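Local coordinates for protein NAD-dependent L-serine dehydrogenase (Pseudomonas aeruginosa, PDB 3OBB) that catalyses the NAD-dependent oxidation of L-serine and methyl-L-serine, with low activity toward beta-hydroxyisobutyrate, and works as a homotetramer built from two dimers, at residues S97-H108 with D166-V174; M18-Y27 with R150-R158. All coordinates share one frame; numbering follows the deposited sequence.

Interaction 1. Residues S97-H108 with D166-V174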
loop_
_atom_site.group_PDB
_atom_site.type_symbol
_atom_site.label_atom_id
_atom_site.label_comp_id
_atom_site.label_asym_id
_atom_site.label_seq_id
_atom_site.Cartn_x
_atom_site.Cartn_y
_atom_site.Cartn_z
ATOM N N SER A 97 16.609 -22.025 13.465
ATOM C CA SER A 97 15.895 -20.803 13.769
ATOM C C SER A 97 15.576 -20.097 12.474
ATOM O O SER A 97 16.164 -20.381 11.426
ATOM C CB SER A 97 16.770 -19.885 14.620
ATOM O OG SER A 97 17.148 -20.558 15.802
ATOM N N THR A 98 14.667 -19.144 12.556
ATOM C CA THR A 98 14.431 -18.259 11.440
ATOM C C THR A 98 15.146 -16.956 11.713
ATOM O O THR A 98 14.821 -16.241 12.683
ATOM C CB THR A 98 12.921 -18.035 11.216
ATOM O OG1 THR A 98 12.327 -19.295 10.876
ATOM C CG2 THR A 98 12.686 -17.050 10.076
ATOM N N ILE A 99 16.119 -16.666 10.850
ATOM C CA ILE A 99 16.969 -15.504 11.001
ATOM C C ILE A 99 17.228 -14.937 9.616
ATOM O O ILE A 99 17.030 -15.628 8.623
ATOM C CB ILE A 99 18.304 -15.869 11.718
ATOM C CG1 ILE A 99 19.175 -16.790 10.842
ATOM C CG2 ILE A 99 18.011 -16.510 13.078
ATOM C CD1 ILE A 99 20.545 -17.164 11.471
ATOM N N ALA A 100 17.645 -13.683 9.546
ATOM C CA ALA A 100 17.944 -13.055 8.268
ATOM C C ALA A 100 18.985 -13.881 7.489
ATOM O O ALA A 100 19.954 -14.375 8.073
ATOM C CB ALA A 100 18.402 -11.625 8.469
ATOM N N PRO A 101 18.739 -14.105 6.186
ATOM C CA PRO A 101 19.691 -14.782 5.327
ATOM C C PRO A 101 21.123 -14.263 5.446
ATOM O O PRO A 101 22.044 -15.071 5.459
ATOM C CB PRO A 101 19.129 -14.513 3.926
ATOM C CG PRO A 101 17.692 -14.515 4.141
ATOM C CD PRO A 101 17.487 -13.820 5.456
ATOM N N THR A 102 21.302 -12.940 5.503
ATOM C CA THR A 102 22.628 -12.338 5.637
ATOM C C THR A 102 23.274 -12.935 6.880
ATOM O O THR A 102 24.367 -13.494 6.813
ATOM C CB THR A 102 22.593 -10.783 5.724
ATOM O OG1 THR A 102 22.108 -10.245 4.492
ATOM C CG2 THR A 102 23.988 -10.220 5.955
ATOM N N SER A 103 22.572 -12.841 8.000
ATOM C CA SER A 103 23.038 -13.421 9.254
ATOM C C SER A 103 23.364 -14.926 9.170
ATOM O O SER A 103 24.372 -15.360 9.729
ATOM C CB SER A 103 22.058 -13.116 10.376
ATOM O OG SER A 103 22.277 -13.970 11.470
ATOM N N ALA A 104 22.549 -15.706 8.460
ATOM C CA ALA A 104 22.846 -17.131 8.222
ATOM C C ALA A 104 24.115 -17.380 7.403
ATOM O O ALA A 104 24.820 -18.363 7.637
ATOM C CB ALA A 104 21.684 -17.810 7.547
ATOM N N ARG A 105 24.374 -16.537 6.410
ATOM C CA ARG A 105 25.599 -16.662 5.608
ATOM C C ARG A 105 26.832 -16.362 6.452
ATOM O O ARG A 105 27.861 -17.041 6.343
ATOM C CB ARG A 105 25.580 -15.713 4.404
ATOM C CG ARG A 105 24.635 -16.154 3.322
ATOM C CD ARG A 105 24.623 -15.219 2.136
ATOM N NE ARG A 105 23.266 -15.262 1.609
ATOM C CZ ARG A 105 22.424 -14.236 1.570
ATOM N NH1 ARG A 105 22.797 -13.023 1.960
ATOM N NH2 ARG A 105 21.217 -14.430 1.077
ATOM N N LYS A 106 26.719 -15.316 7.262
ATOM C CA LYS A 106 27.754 -14.907 8.198
ATOM C C LYS A 106 28.128 -16.064 9.135
ATOM O O LYS A 106 29.315 -16.399 9.270
ATOM C CB LYS A 106 27.270 -13.677 8.972
ATOM C CG LYS A 106 28.304 -13.014 9.808
ATOM C CD LYS A 106 28.408 -11.515 9.484
ATOM C CE LYS A 106 29.010 -10.759 10.672
ATOM N NZ LYS A 106 28.186 -11.016 11.914
ATOM N N ILE A 107 27.127 -16.682 9.764
ATOM C CA ILE A 107 27.370 -17.878 10.569
ATOM C C ILE A 107 27.933 -19.008 9.699
ATOM O O ILE A 107 28.881 -19.663 10.112
ATOM C CB ILE A 107 26.113 -18.362 11.371
ATOM C CG1 ILE A 107 25.643 -17.270 12.339
ATOM C CG2 ILE A 107 26.444 -19.580 12.209
ATOM C CD1 ILE A 107 24.138 -17.299 12.655
ATOM N N HIS A 108 27.360 -19.238 8.511
ATOM C CA HIS A 108 27.855 -20.308 7.616
ATOM C C HIS A 108 29.362 -20.206 7.336
ATOM O O HIS A 108 30.087 -21.206 7.397
ATOM C CB HIS A 108 27.113 -20.315 6.276
ATOM C CG HIS A 108 25.973 -21.289 6.206
ATOM N ND1 HIS A 108 26.161 -22.643 6.042
ATOM C CD2 HIS A 108 24.635 -21.098 6.222
ATOM C CE1 HIS A 108 24.993 -23.246 5.968
ATOM N NE2 HIS A 108 24.047 -22.331 6.077
ATOM N N ASP A 166 24.441 -21.958 0.938
ATOM C CA ASP A 166 24.400 -21.365 2.268
ATOM C C ASP A 166 23.444 -20.201 2.345
ATOM O O ASP A 166 23.528 -19.309 1.529
ATOM C CB ASP A 166 25.787 -20.878 2.660
ATOM C CG ASP A 166 26.739 -22.007 2.954
ATOM O OD1 ASP A 166 26.300 -23.176 3.040
ATOM O OD2 ASP A 166 27.922 -21.712 3.140
ATOM N N GLY A 167 22.562 -20.203 3.353
ATOM C CA GLY A 167 21.575 -19.135 3.520
ATOM C C GLY A 167 20.262 -19.274 2.748
ATOM O O GLY A 167 19.300 -18.530 3.007
ATOM N N ALA A 168 20.209 -20.231 1.816
ATOM C CA ALA A 168 19.057 -20.401 0.902
ATOM C C ALA A 168 17.825 -20.924 1.612
ATOM O O ALA A 168 16.693 -20.666 1.176
ATOM C CB ALA A 168 19.411 -21.314 -0.231
ATOM N N GLY A 169 18.032 -21.641 2.723
ATOM C CA GLY A 169 16.905 -22.101 3.522
ATOM C C GLY A 169 16.216 -20.887 4.109
ATOM O O GLY A 169 14.994 -20.786 4.072
ATOM N N GLN A 170 16.988 -19.945 4.651
ATOM C CA GLN A 170 16.366 -18.729 5.194
ATOM C C GLN A 170 15.705 -17.949 4.102
ATOM O O GLN A 170 14.690 -17.334 4.353
ATOM C CB GLN A 170 17.356 -17.832 5.940
ATOM C CG GLN A 170 18.073 -18.498 7.124
ATOM C CD GLN A 170 17.138 -18.991 8.222
ATOM O OE1 GLN A 170 15.985 -18.567 8.319
ATOM N NE2 GLN A 170 17.645 -19.874 9.066
ATOM N N VAL A 171 16.278 -17.924 2.889
ATOM C CA VAL A 171 15.695 -17.109 1.828
ATOM C C VAL A 171 14.325 -17.693 1.487
ATOM O O VAL A 171 13.345 -16.955 1.392
ATOM C CB VAL A 171 16.626 -16.983 0.537
ATOM C CG1 VAL A 171 15.959 -16.167 -0.527
ATOM C CG2 VAL A 171 17.992 -16.326 0.887
ATOM N N ALA A 172 14.257 -19.027 1.324
ATOM C CA ALA A 172 13.014 -19.684 0.919
ATOM C C ALA A 172 11.952 -19.429 1.996
ATOM O O ALA A 172 10.794 -19.104 1.671
ATOM C CB ALA A 172 13.255 -21.213 0.669
ATOM N N LYS A 173 12.379 -19.513 3.259
ATOM C CA LYS A 173 11.517 -19.353 4.439
ATOM C C LYS A 173 10.887 -17.965 4.521
ATOM O O LYS A 173 9.686 -17.831 4.764
ATOM C CB LYS A 173 12.293 -19.654 5.747
ATOM C CG LYS A 173 11.470 -19.451 7.048
ATOM C CD LYS A 173 10.242 -20.371 7.104
ATOM C CE LYS A 173 9.328 -20.052 8.286
ATOM N NZ LYS A 173 9.980 -20.289 9.624
ATOM N N VAL A 174 11.712 -16.933 4.348
ATOM C CA VAL A 174 11.205 -15.579 4.419
ATOM C C VAL A 174 10.342 -15.210 3.210
ATOM O O VAL A 174 9.430 -14.426 3.339
ATOM C CB VAL A 174 12.314 -14.500 4.720
ATOM C CG1 VAL A 174 13.114 -14.865 6.034
ATOM C CG2 VAL A 174 13.237 -14.210 3.477
#

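Interaction 2. Residues M18-Y27 with R150-R158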
loop_
_atom_site.group_PDB
_atom_site.type_symbol
_atom_site.label_atom_id
_atom_site.label_comp_id
_atom_site.label_asym_id
_atom_site.label_seq_id
_atom_site.Cartn_x
_atom_site.Cartn_y
_atom_site.Cartn_z
HETATM N N MSE A 18 10.295 -30.614 18.791
HETATM C CA MSE A 18 11.306 -31.082 17.834
HETATM C C MSE A 18 12.350 -31.956 18.536
HETATM O O MSE A 18 12.685 -33.020 18.038
HETATM C CB MSE A 18 12.000 -29.913 17.113
HETATM C CG MSE A 18 11.080 -29.069 16.241
HETATM SE SE MSE A 18 11.959 -27.423 15.653
HETATM C CE MSE A 18 13.410 -28.288 14.658
ATOM N N ALA A 19 12.843 -31.508 19.696
ATOM C CA ALA A 19 13.849 -32.265 20.443
ATOM C C ALA A 19 13.233 -33.535 21.029
ATOM O O ALA A 19 13.871 -34.584 21.063
ATOM C CB ALA A 19 14.482 -31.418 21.534
ATOM N N THR A 20 11.969 -33.442 21.444
ATOM C CA THR A 20 11.245 -34.612 21.939
ATOM C C THR A 20 11.094 -35.650 20.851
ATOM O O THR A 20 11.255 -36.836 21.121
ATOM C CB THR A 20 9.852 -34.239 22.507
ATOM O OG1 THR A 20 10.041 -33.269 23.539
ATOM C CG2 THR A 20 9.121 -35.470 23.076
ATOM N N ASN A 21 10.793 -35.206 19.624
ATOM C CA ASN A 21 10.730 -36.138 18.502
ATOM C C ASN A 21 12.020 -36.880 18.185
ATOM O O ASN A 21 11.978 -38.076 17.843
ATOM C CB ASN A 21 10.166 -35.488 17.242
ATOM C CG ASN A 21 8.694 -35.404 17.299
ATOM O OD1 ASN A 21 8.041 -36.367 17.710
ATOM N ND2 ASN A 21 8.147 -34.242 16.971
ATOM N N LEU A 22 13.148 -36.183 18.312
ATOM C CA LEU A 22 14.465 -36.838 18.221
ATOM C C LEU A 22 14.628 -37.950 19.257
ATOM O O LEU A 22 15.041 -39.047 18.913
ATOM C CB LEU A 22 15.602 -35.821 18.288
ATOM C CG LEU A 22 15.667 -34.899 17.065
ATOM C CD1 LEU A 22 16.852 -33.954 17.195
ATOM C CD2 LEU A 22 15.787 -35.711 15.775
ATOM N N LEU A 23 14.276 -37.667 20.511
ATOM C CA LEU A 23 14.216 -38.687 21.571
ATOM C C LEU A 23 13.340 -39.893 21.201
ATOM O O LEU A 23 13.715 -41.033 21.453
ATOM C CB LEU A 23 13.663 -38.084 22.864
ATOM C CG LEU A 23 14.555 -37.219 23.739
ATOM C CD1 LEU A 23 13.788 -36.736 24.965
ATOM C CD2 LEU A 23 15.807 -37.963 24.125
ATOM N N LYS A 24 12.159 -39.645 20.636
ATOM C CA LYS A 24 11.254 -40.737 20.309
ATOM C C LYS A 24 11.856 -41.593 19.194
ATOM O O LYS A 24 11.651 -42.807 19.160
ATOM C CB LYS A 24 9.880 -40.206 19.872
ATOM C CG LYS A 24 9.036 -39.510 20.954
ATOM C CD LYS A 24 8.221 -38.409 20.265
ATOM C CE LYS A 24 6.722 -38.400 20.599
ATOM N NZ LYS A 24 6.402 -38.402 22.066
ATOM N N ALA A 25 12.582 -40.939 18.280
ATOM C CA ALA A 25 13.378 -41.597 17.233
ATOM C C ALA A 25 14.594 -42.394 17.769
ATOM O O ALA A 25 15.200 -43.145 17.032
ATOM C CB ALA A 25 13.831 -40.586 16.219
ATOM N N GLY A 26 14.961 -42.208 19.031
ATOM C CA GLY A 26 16.011 -43.012 19.637
ATOM C C GLY A 26 17.368 -42.336 19.770
ATOM O O GLY A 26 18.338 -42.975 20.144
ATOM N N TYR A 27 17.457 -41.051 19.445
ATOM C CA TYR A 27 18.707 -40.332 19.683
ATOM C C TYR A 27 18.911 -40.025 21.162
ATOM O O TYR A 27 17.944 -39.974 21.935
ATOM C CB TYR A 27 18.762 -39.052 18.854
ATOM C CG TYR A 27 18.743 -39.347 17.382
ATOM C CD1 TYR A 27 17.544 -39.295 16.652
ATOM C CD2 TYR A 27 19.914 -39.716 16.715
ATOM C CE1 TYR A 27 17.520 -39.603 15.289
ATOM C CE2 TYR A 27 19.896 -40.003 15.354
ATOM C CZ TYR A 27 18.703 -39.952 14.659
ATOM O OH TYR A 27 18.703 -40.254 13.334
ATOM N N ARG A 150 20.115 -36.010 6.953
ATOM C CA ARG A 150 18.799 -36.453 6.506
ATOM C C ARG A 150 17.982 -37.238 7.557
ATOM O O ARG A 150 16.861 -36.820 7.869
ATOM C CB ARG A 150 18.844 -37.162 5.153
ATOM C CG ARG A 150 17.447 -37.481 4.674
ATOM C CD ARG A 150 17.417 -38.120 3.306
ATOM N NE ARG A 150 17.835 -37.200 2.260
ATOM C CZ ARG A 150 17.107 -36.193 1.773
ATOM N NH1 ARG A 150 15.885 -35.918 2.238
ATOM N NH2 ARG A 150 17.622 -35.449 0.812
ATOM N N PRO A 151 18.539 -38.344 8.125
ATOM C CA PRO A 151 17.773 -39.121 9.114
ATOM C C PRO A 151 17.246 -38.293 10.291
ATOM O O PRO A 151 16.246 -38.680 10.907
ATOM C CB PRO A 151 18.789 -40.157 9.616
ATOM C CG PRO A 151 19.786 -40.298 8.516
ATOM C CD PRO A 151 19.876 -38.933 7.887
ATOM N N LEU A 152 17.913 -37.179 10.605
ATOM C CA LEU A 152 17.482 -36.282 11.690
ATOM C C LEU A 152 16.274 -35.421 11.304
ATOM O O LEU A 152 15.372 -35.200 12.121
ATOM C CB LEU A 152 18.625 -35.373 12.145
ATOM C CG LEU A 152 19.804 -36.006 12.875
ATOM C CD1 LEU A 152 20.912 -34.988 12.984
ATOM C CD2 LEU A 152 19.376 -36.471 14.237
ATOM N N PHE A 153 16.293 -34.926 10.065
ATOM C CA PHE A 153 15.185 -34.174 9.471
ATOM C C PHE A 153 13.970 -35.062 9.312
ATOM O O PHE A 153 12.852 -34.631 9.559
ATOM C CB PHE A 153 15.577 -33.664 8.091
ATOM C CG PHE A 153 16.570 -32.545 8.108
ATOM C CD1 PHE A 153 17.564 -32.476 7.142
ATOM C CD2 PHE A 153 16.521 -31.566 9.082
ATOM C CE1 PHE A 153 18.483 -31.426 7.124
ATOM C CE2 PHE A 153 17.447 -30.524 9.091
ATOM C CZ PHE A 153 18.431 -30.455 8.096
ATOM N N GLU A 154 14.197 -36.300 8.877
ATOM C CA GLU A 154 13.137 -37.302 8.789
ATOM C C GLU A 154 12.505 -37.669 10.135
ATOM O O GLU A 154 11.344 -38.059 10.188
ATOM C CB GLU A 154 13.650 -38.543 8.082
ATOM C CG GLU A 154 14.110 -38.237 6.677
ATOM C CD GLU A 154 14.361 -39.467 5.860
ATOM O OE1 GLU A 154 14.387 -40.567 6.438
ATOM O OE2 GLU A 154 14.523 -39.327 4.628
ATOM N N ALA A 155 13.249 -37.516 11.216
ATOM C CA ALA A 155 12.700 -37.763 12.534
ATOM C C ALA A 155 11.814 -36.595 12.998
ATOM O O ALA A 155 10.822 -36.802 13.708
ATOM C CB ALA A 155 13.826 -37.990 13.520
HETATM N N MSE A 156 12.195 -35.373 12.624
HETATM C CA MSE A 156 11.473 -34.180 13.090
HETATM C C MSE A 156 10.426 -33.656 12.108
HETATM O O MSE A 156 9.598 -32.809 12.473
HETATM C CB MSE A 156 12.443 -33.043 13.430
HETATM C CG MSE A 156 13.269 -33.240 14.710
HETATM SE SE MSE A 156 14.626 -31.795 14.811
HETATM C CE MSE A 156 15.738 -32.246 13.268
ATOM N N GLY A 157 10.452 -34.165 10.882
ATOM C CA GLY A 157 9.715 -33.525 9.798
ATOM C C GLY A 157 9.314 -34.442 8.667
ATOM O O GLY A 157 9.508 -35.656 8.751
ATOM N N ARG A 158 8.707 -33.864 7.629
ATOM C CA ARG A 158 8.200 -34.651 6.522
ATOM C C ARG A 158 8.744 -34.164 5.187
ATOM O O ARG A 158 9.524 -34.878 4.571
ATOM C CB ARG A 158 6.677 -34.764 6.552
ATOM C CG ARG A 158 6.063 -35.382 5.276
ATOM C CD ARG A 158 4.772 -36.157 5.577
ATOM N NE ARG A 158 3.645 -35.285 5.909
ATOM C CZ ARG A 158 2.600 -35.657 6.648
ATOM N NH1 ARG A 158 1.632 -34.782 6.907
ATOM N NH2 ARG A 158 2.519 -36.897 7.128
#

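Interaction 1. Residues S97-H108 with D166-V174
Gln170 reaches from helix 168-196 into the loop before helix 101-112 and bonds there with both ends of its amide. NE2 donates to Ser97 O at 2.8 Å; the bond is fairly straight (163°) and lies close to the amide plane. OE1 accepts from Ile99 N at 3.2 Å. That donor sits above the carbonyl plane, not on a lone pair. The Gln170 side chain bends at chi2 (-60°), which sets the amide against the loop, and its CG packs on the methyl of Ala104. Lys173, the active-site lysine, donates from NZ to Thr98 OG1 at 2.8 Å. Thr98 binds NAD(+), and Val123 O is a further acceptor for the same NZ. Ser97 OG is satisfied by Leu67 N and Glu95.

At the far end the Asp166 carboxylate stacks over one face of the His108 ring, the planes 17° apart. Asp166 CB makes a CH-pi contact 3.7 Å from the centroid of the His108 ring. His108 NE2 bonds to Asp120 OD1, and Asp166 OD2 forms a salt bridge with Arg112. Asp120 also accepts from Gly167 N and Gln170 N, at the start of the helix. Gly167 has positive phi, and its CA faces Arg105 CG and the Ala104 methyl. Beside it Pro101 CB touches Val171 CG2 at 3.7 Å.

The two helices run nearly antiparallel. The contact joins the nucleotide-binding domain to the long helix that leads into the C-terminal domain. One of its bonds ties the catalytic lysine directly to a cofactor-binding threonine, which probably helps hold the amine in position beside the NAD(+) site.

Interaction 2. Residues M18-Y27 with R150-R158
Met18 and Met156, both selenomethionine, meet through their side chains, with CE of Met18 3.7 Å from SE of Met156. Apolar contacts of this kind make up most of the interface. Leu22 lies at its middle: CD2 rests 3.8 Å from Ala155 CB and also reaches CG of Met156 and CD2 of Leu152. Further along, the methyls of Ala25 and Ala155 touch at 3.7 Å.

Helices 15-24 and 143-156 cross at 110°, their segment axes 8.9 Å apart at closest. The first follows strand 5-9 in the Rossmann fold and belongs to the NAD(+)-binding region; the second precedes strand 159-164, outermost in the same sheet within this chain. Gly26, with positive phi, forms a Schellman motif before Tyr27.

The aromatic contact is a CH-pi one. Leu152 CD2 stands over one face of the Tyr27 ring, 3.7 Å from its centroid and 16° off the normal. The Tyr27 chi1 of -63° sets CG anti to the carbonyl carbon, and the ring extends toward Pro151, whose CB lies 3.7 Å from Tyr27 OH.

Polar atoms meet carbon here: Met18 O approaches CG of Met156 at 3.4 Å. Asn21 places CB near Ala155 O, while its ND2 bonds to Ala131 O.

In the fold
Both contacts are largely buried, but interaction 2 lies farther from the centre of the chain and includes the exposed Ala25 and Pro151. Interaction 2 stays within the nucleotide-binding domain, where helices 15-24 and 143-156 cross steeply. Interaction 1 joins that domain to helix 168-196, and a second subunit packs beside it at Arg105 and Val171. The two share no helix. Strand 159-164 links helix 143-156 of interaction 2 to helix 168-196 of interaction 1. Their chemistry differs accordingly. Side-chain amide and amine bonds mark interaction 1, at the active site; apolar contacts dominate interaction 2, whose Met18 side chain is about 9 Å from that of Thr98 between nearest atoms.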